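Local coordinates for protein APL1 (PDB 3O6N) that probably acts with its leucine-rich repeat partner LRIM1, as a heterodimeric complex, to regulate complement-like immunity in the mosquito Anopheles gambiae, at residues L143-M148 with L167-L172; S187-N192 with A206-D211; L341-L346 with A367-D372. One frame throughout, in Å; residues are numbered along the deposited sequence.

Followed from the N terminus, the three contacts come in series; none nests in or crosses another. Contact 1 closes an 18-residue excursion without helix or strand, bringing strand 169-171 beside strand 145-147. Contact 2 closes a shorter one of 13 residues that includes strand 200-202, and sets strand 209-211 beside strand 190-192. The two touch, because strands 169-171 and 190-192 are themselves neighbours, so four adjacent strands of the parallel array run through them. Contact 3, its centre about 35 Å from that of contact 2, lies farther along, at the C-terminal end of the array: strand 343-345 receives a loop that follows helix 353-359, tying the last repeat strand to the C-terminal region.

Contact 1: L143-M148 with L167-L172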
# COMPACT_ATOMS: atom_id res chain seq x y z
N LEU A 143 -14.97 -7.22 -13.46
CA LEU A 143 -14.29 -7.11 -12.17
C LEU A 143 -13.59 -5.76 -12.01
O LEU A 143 -12.74 -5.39 -12.83
CB LEU A 143 -13.27 -8.24 -12.01
CG LEU A 143 -12.66 -8.42 -10.61
CD1 LEU A 143 -13.73 -8.80 -9.60
CD2 LEU A 143 -11.56 -9.47 -10.66
N THR A 144 -13.94 -5.02 -10.96
CA THR A 144 -13.37 -3.69 -10.75
C THR A 144 -12.57 -3.60 -9.45
O THR A 144 -11.63 -2.82 -9.34
CB THR A 144 -14.45 -2.59 -10.78
OG1 THR A 144 -15.41 -2.81 -9.74
CG2 THR A 144 -15.17 -2.58 -12.12
N THR A 145 -12.94 -4.42 -8.47
CA THR A 145 -12.22 -4.47 -7.20
C THR A 145 -11.88 -5.91 -6.83
O THR A 145 -12.76 -6.78 -6.77
CB THR A 145 -13.03 -3.84 -6.05
OG1 THR A 145 -13.18 -2.43 -6.29
CG2 THR A 145 -12.32 -4.05 -4.72
N LEU A 146 -10.60 -6.16 -6.60
CA LEU A 146 -10.13 -7.49 -6.19
C LEU A 146 -9.13 -7.39 -5.05
O LEU A 146 -8.16 -6.64 -5.13
CB LEU A 146 -9.47 -8.21 -7.36
CG LEU A 146 -8.78 -9.54 -7.02
CD1 LEU A 146 -9.81 -10.56 -6.54
CD2 LEU A 146 -8.01 -10.08 -8.21
N SER A 147 -9.36 -8.15 -3.99
CA SER A 147 -8.40 -8.25 -2.90
C SER A 147 -8.01 -9.70 -2.65
O SER A 147 -8.87 -10.57 -2.48
CB SER A 147 -8.95 -7.64 -1.62
OG SER A 147 -8.04 -7.87 -0.56
N MET A 148 -6.70 -9.96 -2.65
CA MET A 148 -6.18 -11.26 -2.26
C MET A 148 -5.02 -11.08 -1.29
O MET A 148 -4.12 -11.91 -1.21
CB MET A 148 -5.74 -12.07 -3.49
CG MET A 148 -6.91 -12.41 -4.41
SD MET A 148 -6.48 -13.48 -5.80
CE MET A 148 -5.27 -12.47 -6.67
N LEU A 167 -10.49 -3.41 -14.34
CA LEU A 167 -10.03 -3.60 -12.97
C LEU A 167 -9.40 -2.31 -12.44
O LEU A 167 -8.45 -1.80 -13.02
CB LEU A 167 -9.03 -4.75 -12.89
CG LEU A 167 -8.49 -5.08 -11.49
CD1 LEU A 167 -9.62 -5.50 -10.57
CD2 LEU A 167 -7.43 -6.17 -11.58
N GLN A 168 -9.95 -1.80 -11.34
CA GLN A 168 -9.52 -0.50 -10.83
C GLN A 168 -8.76 -0.57 -9.51
O GLN A 168 -7.82 0.20 -9.29
CB GLN A 168 -10.73 0.43 -10.69
CG GLN A 168 -11.35 0.79 -12.03
CD GLN A 168 -12.37 1.89 -11.93
OE1 GLN A 168 -13.12 1.97 -10.96
NE2 GLN A 168 -12.41 2.76 -12.93
N ASN A 169 -9.16 -1.48 -8.63
CA ASN A 169 -8.49 -1.60 -7.34
C ASN A 169 -7.96 -3.01 -7.13
O ASN A 169 -8.73 -3.97 -7.13
CB ASN A 169 -9.46 -1.24 -6.21
CG ASN A 169 -10.20 0.06 -6.47
OD1 ASN A 169 -9.60 1.13 -6.48
ND2 ASN A 169 -11.51 -0.04 -6.68
N LEU A 170 -6.65 -3.13 -6.97
CA LEU A 170 -6.02 -4.43 -6.79
C LEU A 170 -5.19 -4.44 -5.51
O LEU A 170 -4.21 -3.70 -5.39
CB LEU A 170 -5.15 -4.77 -8.00
CG LEU A 170 -4.39 -6.09 -7.97
CD1 LEU A 170 -5.34 -7.28 -7.81
CD2 LEU A 170 -3.55 -6.24 -9.23
N GLN A 171 -5.60 -5.28 -4.56
CA GLN A 171 -4.92 -5.40 -3.27
C GLN A 171 -4.29 -6.78 -3.17
O GLN A 171 -5.00 -7.79 -3.14
CB GLN A 171 -5.94 -5.16 -2.14
CG GLN A 171 -5.48 -5.55 -0.74
CD GLN A 171 -4.26 -4.78 -0.27
OE1 GLN A 171 -3.16 -4.99 -0.77
NE2 GLN A 171 -4.45 -3.88 0.69
N LEU A 172 -2.96 -6.82 -3.13
CA LEU A 172 -2.21 -8.07 -3.07
C LEU A 172 -1.16 -8.04 -1.96
O LEU A 172 -0.21 -8.81 -1.96
CB LEU A 172 -1.49 -8.32 -4.40
CG LEU A 172 -2.37 -8.52 -5.64
CD1 LEU A 172 -1.53 -8.53 -6.91
CD2 LEU A 172 -3.17 -9.81 -5.51
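Leu146 and Leu170 lie side by side and point the same way into the protein interior, CD2 of Leu146 meeting CD1 of Leu170 at 3.9 Å. Each holds CG anti to its backbone nitrogen (chi1 172° and 179°), which sends both isobutyl groups in the same direction. Beyond them CE of Met148, swung back by a bend at chi3, rests 3.6 Å from CD2 of Leu172, and CD1 of Leu167 fits under the chain at Thr144 and Leu146. Branched leucines and a flexible methionine suit this side, where hydrocarbon packs beneath two strands whose axes run 4.8 Å apart.

The backbones are joined throughout. Leu146 N donates to Asn169 O, Gln171 N to Leu146 O, and Met148 N to Gln171 O at 2.8 Å. At the entrance to the strands Thr144 O accepts two bonds, from Gln168 N and Asn169 N, which grips the turn into strand 169-171.

The opposite face, carrying Thr145, Ser147, Asn169 and Gln171, is polar and, apart from the buried Ser147, more open. Asn169 ND2 gives a nearly straight bond to Thr145 OG1 (2.9 Å), the hydroxyl lying close to the amide plane. A threonine hydroxyl and an asparagine amide suit this partly exposed place, since one can accept what the other donates. Next along, Ser147 OG, weakly hydrogen-bonded to Ser149 OG, packs 3.5 Å from CG of Gln171, while the amide of Gln171 is engaged elsewhere: its OE1 accepts from Ser173 N and its NE2 donates to a glycan sugar. Gln168, exposed at the rim, touches Thr144 O with its CB.

The chemistry implies a strand pair fixed by its main chains, with an oily side committed to the solenoid core and a polar side that can meet solvent and sugar.

Contact 2: S187-N192 with A206-D211; sequences SLFHAN and AVEELD. With NAG (2-acetamido-2-deoxy-beta-D-glucopyranose), chain B.
His190 and Glu209 stack as flat groups: the carboxylate plane lies 16° from the imidazole plane, and Glu209 OE1 sits over one ring face, displaced toward the rim. Lower down the same side chain, Glu209 CB makes a CH-pi contact, 4.1 Å from the centroid of the His190 ring. Glutamate suits the place because its extended chain offers methylenes to the ring before it delivers its acid. Next to this pair, Glu208 runs alongside Phe189, OE1 coming within 3.4 Å of CE1 in an oblique approach, the two planes 69° apart.

A water in the imidazole plane gathers the polar ends. It lies 2.6 Å from His190 NE2, donates to Glu208 OE2 at 2.7 Å and more weakly to Glu209 OE2, so Glu208, whose carboxylate does not reach NE2 itself, is tied to the histidine through the water.

At the far end Asn192 ND2 is bonded covalently to a sugar, whose N2 donates to Asp211 OD2 at 2.7 Å. Asp211 has CG anti to its backbone nitrogen (chi1 -168°), bringing the carboxylate beside the asparagine stem. Second-shell serines steady both: Ser194 bonds Asn192 OD1, as the sequon serine, and Ser213 bonds Asp211 OD1. Gln171 also grips the sugar.

Beneath lies the backbone that sets these positions. Phe189 O accepts from Glu208 N at 2.8 Å and, at 3.3 Å, from Glu209 N; Ala191 N bonds Glu209 O, and Asp211 N bonds Ala191 O. On the inner side the small Ala191 receives Leu210 CD1 at 3.8 Å. Parallel short strands, with hydrophobic residues inward and polar ones outward, are typical of the concave face of a leucine-rich repeat solenoid, here glycosylated.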
# COMPACT_ATOMS: atom_id res chain seq x y z
N SER A 187 -5.84 -0.32 -16.66
CA SER A 187 -7.01 0.29 -16.04
C SER A 187 -6.83 0.62 -14.56
O SER A 187 -7.68 1.30 -13.97
CB SER A 187 -8.23 -0.63 -16.21
OG SER A 187 -7.97 -1.90 -15.63
N LEU A 188 -5.74 0.16 -13.96
CA LEU A 188 -5.56 0.31 -12.51
C LEU A 188 -5.65 1.75 -12.01
O LEU A 188 -5.10 2.68 -12.61
CB LEU A 188 -4.25 -0.33 -12.04
CG LEU A 188 -4.27 -1.85 -11.91
CD1 LEU A 188 -2.90 -2.38 -11.53
CD2 LEU A 188 -5.32 -2.28 -10.90
N PHE A 189 -6.35 1.91 -10.89
CA PHE A 189 -6.53 3.20 -10.22
C PHE A 189 -5.82 3.19 -8.87
O PHE A 189 -5.09 4.13 -8.53
CB PHE A 189 -8.03 3.46 -10.06
CG PHE A 189 -8.36 4.67 -9.22
CD1 PHE A 189 -8.04 5.94 -9.67
CD2 PHE A 189 -9.01 4.53 -8.01
CE1 PHE A 189 -8.35 7.06 -8.90
CE2 PHE A 189 -9.32 5.64 -7.24
CZ PHE A 189 -8.99 6.90 -7.69
N HIS A 190 -6.03 2.14 -8.09
CA HIS A 190 -5.31 1.91 -6.85
C HIS A 190 -4.70 0.52 -6.87
O HIS A 190 -5.38 -0.46 -7.17
CB HIS A 190 -6.25 1.98 -5.64
CG HIS A 190 -6.64 3.37 -5.25
ND1 HIS A 190 -7.30 3.66 -4.08
CD2 HIS A 190 -6.46 4.56 -5.88
CE1 HIS A 190 -7.52 4.96 -4.00
NE2 HIS A 190 -7.01 5.53 -5.08
N ALA A 191 -3.41 0.42 -6.55
CA ALA A 191 -2.76 -0.88 -6.50
C ALA A 191 -1.87 -1.00 -5.27
O ALA A 191 -1.15 -0.06 -4.92
CB ALA A 191 -1.95 -1.13 -7.75
N ASN A 192 -1.92 -2.16 -4.63
CA ASN A 192 -1.16 -2.38 -3.41
C ASN A 192 -0.45 -3.73 -3.47
O ASN A 192 -1.10 -4.77 -3.47
CB ASN A 192 -2.11 -2.32 -2.20
CG ASN A 192 -1.39 -1.98 -0.91
OD1 ASN A 192 -0.29 -2.46 -0.66
ND2 ASN A 192 -2.03 -1.13 -0.09
N ALA A 206 -1.90 4.86 -15.57
CA ALA A 206 -2.89 5.75 -14.97
C ALA A 206 -3.16 5.52 -13.49
O ALA A 206 -4.05 6.16 -12.92
CB ALA A 206 -4.20 5.68 -15.76
N VAL A 207 -2.40 4.63 -12.85
CA VAL A 207 -2.61 4.38 -11.42
C VAL A 207 -2.38 5.67 -10.62
O VAL A 207 -1.43 6.41 -10.88
CB VAL A 207 -1.73 3.23 -10.90
CG1 VAL A 207 -0.24 3.56 -11.06
CG2 VAL A 207 -2.05 2.94 -9.44
N GLU A 208 -3.26 5.93 -9.66
CA GLU A 208 -3.21 7.18 -8.90
C GLU A 208 -2.56 6.99 -7.53
O GLU A 208 -1.89 7.90 -7.02
CB GLU A 208 -4.62 7.75 -8.73
CG GLU A 208 -4.68 8.93 -7.77
CD GLU A 208 -6.01 9.65 -7.80
OE1 GLU A 208 -6.52 9.92 -8.90
OE2 GLU A 208 -6.56 9.93 -6.71
N GLU A 209 -2.76 5.83 -6.94
CA GLU A 209 -2.10 5.51 -5.68
C GLU A 209 -1.51 4.11 -5.78
O GLU A 209 -2.22 3.15 -6.11
CB GLU A 209 -3.08 5.61 -4.50
CG GLU A 209 -3.71 6.98 -4.33
CD GLU A 209 -4.55 7.08 -3.08
OE1 GLU A 209 -4.58 6.10 -2.30
OE2 GLU A 209 -5.19 8.14 -2.87
N LEU A 210 -0.21 4.02 -5.53
CA LEU A 210 0.48 2.74 -5.62
C LEU A 210 1.38 2.53 -4.42
O LEU A 210 2.24 3.36 -4.11
CB LEU A 210 1.31 2.68 -6.91
CG LEU A 210 2.26 1.50 -7.04
CD1 LEU A 210 1.50 0.19 -7.03
CD2 LEU A 210 3.08 1.63 -8.33
N ASP A 211 1.18 1.40 -3.75
CA ASP A 211 2.01 1.04 -2.60
C ASP A 211 2.78 -0.22 -2.95
O ASP A 211 2.18 -1.28 -3.16
CB ASP A 211 1.13 0.82 -1.36
CG ASP A 211 1.93 0.74 -0.08
OD1 ASP A 211 3.08 0.25 -0.12
OD2 ASP A 211 1.41 1.15 0.98
C1 NAG B . -1.50 -1.09 1.25
C2 NAG B . -1.95 0.28 1.75
C3 NAG B . -1.66 0.49 3.24
C4 NAG B . -2.14 -0.69 4.07
C5 NAG B . -1.70 -2.01 3.44
C6 NAG B . -2.34 -3.18 4.18
C7 NAG B . -2.01 2.39 0.56
C8 NAG B . -1.20 3.58 0.11
N2 NAG B . -1.32 1.34 1.00
O3 NAG B . -2.28 1.69 3.66
O4 NAG B . -1.60 -0.62 5.38
O5 NAG B . -2.08 -2.08 2.08
O6 NAG B . -3.72 -3.21 3.87
O7 NAG B . -3.24 2.42 0.52
O HOH W 1 -3.15 2.32 -14.77
O HOH W 2 -7.05 8.14 -4.79

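Contact 3: L341-L346 with A367-D372. With NAG (2-acetamido-2-deoxy-beta-D-glucopyranose), chain D.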
# COMPACT_ATOMS: atom_id res chain seq x y z
N LEU A 341 9.13 27.15 8.74
CA LEU A 341 9.17 25.89 9.48
C LEU A 341 8.31 25.91 10.74
O LEU A 341 8.35 26.87 11.52
CB LEU A 341 10.62 25.50 9.83
CG LEU A 341 11.47 25.00 8.66
CD1 LEU A 341 12.94 24.92 9.04
CD2 LEU A 341 10.96 23.65 8.17
N LYS A 342 7.55 24.84 10.93
CA LYS A 342 6.70 24.66 12.11
C LYS A 342 7.16 23.47 12.95
O LYS A 342 6.87 23.38 14.13
CB LYS A 342 5.24 24.48 11.70
CG LYS A 342 4.63 25.69 11.01
CD LYS A 342 4.69 26.92 11.90
CE LYS A 342 4.07 28.13 11.22
NZ LYS A 342 4.13 29.34 12.08
N ASN A 343 7.87 22.54 12.31
CA ASN A 343 8.38 21.36 12.99
C ASN A 343 9.77 21.02 12.46
O ASN A 343 9.94 20.73 11.28
CB ASN A 343 7.43 20.17 12.79
CG ASN A 343 7.68 19.04 13.78
OD1 ASN A 343 8.80 18.85 14.26
ND2 ASN A 343 6.63 18.29 14.08
N LEU A 344 10.77 21.07 13.34
CA LEU A 344 12.16 20.85 12.95
C LEU A 344 12.85 19.91 13.94
O LEU A 344 12.76 20.12 15.15
CB LEU A 344 12.90 22.19 12.91
CG LEU A 344 14.40 22.21 12.60
CD1 LEU A 344 14.67 21.70 11.19
CD2 LEU A 344 14.95 23.63 12.78
N THR A 345 13.51 18.87 13.44
CA THR A 345 14.31 18.01 14.31
C THR A 345 15.80 18.18 14.00
O THR A 345 16.19 18.28 12.83
CB THR A 345 13.92 16.52 14.23
OG1 THR A 345 14.10 16.03 12.90
CG2 THR A 345 12.46 16.32 14.66
N LEU A 346 16.62 18.20 15.05
CA LEU A 346 18.03 18.61 14.92
C LEU A 346 18.99 17.75 15.73
O LEU A 346 20.21 17.86 15.58
CB LEU A 346 18.19 20.06 15.37
CG LEU A 346 17.40 21.11 14.60
CD1 LEU A 346 17.47 22.46 15.32
CD2 LEU A 346 17.91 21.23 13.17
N ALA A 367 8.90 24.61 18.19
CA ALA A 367 9.03 24.34 16.75
C ALA A 367 10.14 23.31 16.56
O ALA A 367 9.96 22.29 15.89
CB ALA A 367 9.32 25.60 15.97
N VAL A 368 11.30 23.58 17.16
CA VAL A 368 12.34 22.58 17.31
C VAL A 368 11.82 21.50 18.24
O VAL A 368 11.56 21.76 19.42
CB VAL A 368 13.64 23.18 17.86
CG1 VAL A 368 14.66 22.08 18.14
CG2 VAL A 368 14.21 24.20 16.87
N ASP A 369 11.66 20.29 17.71
CA ASP A 369 10.91 19.25 18.40
C ASP A 369 11.77 18.39 19.33
O ASP A 369 11.24 17.67 20.17
CB ASP A 369 10.21 18.35 17.38
CG ASP A 369 9.28 17.35 18.03
OD1 ASP A 369 8.28 17.79 18.65
OD2 ASP A 369 9.53 16.14 17.91
N ASP A 370 13.08 18.48 19.18
CA ASP A 370 13.96 17.59 19.93
C ASP A 370 15.17 18.29 20.56
O ASP A 370 15.34 19.50 20.47
CB ASP A 370 14.41 16.41 19.07
CG ASP A 370 15.20 16.84 17.84
OD1 ASP A 370 15.23 18.05 17.53
OD2 ASP A 370 15.78 15.95 17.17
N ALA A 371 16.01 17.49 21.21
CA ALA A 371 17.20 17.99 21.89
C ALA A 371 18.14 16.83 22.20
O ALA A 371 17.74 15.66 22.14
CB ALA A 371 16.81 18.70 23.19
N ASP A 372 19.40 17.15 22.51
CA ASP A 372 20.35 16.15 22.97
C ASP A 372 20.38 16.18 24.49
O ASP A 372 20.30 17.25 25.09
CB ASP A 372 21.75 16.45 22.43
CG ASP A 372 21.84 16.32 20.92
OD1 ASP A 372 21.37 15.30 20.37
OD2 ASP A 372 22.39 17.24 20.29
C1 NAG D . 7.06 17.13 14.83
C2 NAG D . 5.82 16.70 15.60
C3 NAG D . 5.98 15.33 16.26
C4 NAG D . 6.59 14.32 15.30
C5 NAG D . 7.84 14.89 14.64
C6 NAG D . 8.41 13.90 13.63
C7 NAG D . 4.42 18.44 16.55
C8 NAG D . 4.29 19.52 17.58
N2 NAG D . 5.51 17.68 16.62
O3 NAG D . 4.72 14.86 16.68
O4 NAG D . 6.93 13.15 16.01
O5 NAG D . 7.53 16.10 13.97
O6 NAG D . 9.66 13.42 14.09
O7 NAG D . 3.54 18.27 15.70
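A chi1 of 61° places the carboxylate of Asp370 between its own backbone nitrogen and carbonyl carbon, a crowded position that turns it in toward the end of strand 343-345. Asp369 instead holds CG anti to its backbone nitrogen (chi1 -173°), carrying its carboxylate toward the sugar on Asn343. Asp370 OD1 accepts from Leu346 N at 2.8 Å through its syn lone pair, and Asp370 OD2 passes 3.5 Å from CB of Thr345. An aspartate fits because its short arm lets a side-chain oxygen take the backbone N-H that the carbonyl of a next strand would take inside the array. Ser347 bonds OD2, helping to fix the carboxylate's rotation.

Before that point the loop makes a single bridge between Leu344 and Val368. Leu344 N donates to Ala367 O from above the carbonyl plane, at 2.9 Å, and Asp369 N returns a bond to Leu344 O.

Segment 367-372 occupies the edge of the last strand in the parallel array, after helix 353-359, in a region laced by the disulfides Cys353-Cys387 and Cys375-Cys386. This is the arrangement of a C-terminal cap on a leucine-rich repeat domain, where the final repeat would otherwise present bare backbone and core.

On the apolar side Val368 CG2 lies 4.2 Å from CD2 of Leu344, the two side chains running alongside, whereas Leu346 crosses the valine at about a right angle, CD1 at 4.0 Å from CG1. Its branching lets CG2 meet both leucines while CG1 adds a second contact to Leu346.

Asn343 carries a covalently linked glycan on ND2, with Thr345, its OG1 hydrogen-bonded to Asp326, completing the sequon. CB of Asp369 packs 3.5 Å from Asn343 OD1, and Asp369 OD1 accepts a weak bond from the sugar N2; Tyr324 binds the same sugar through its hydroxyl.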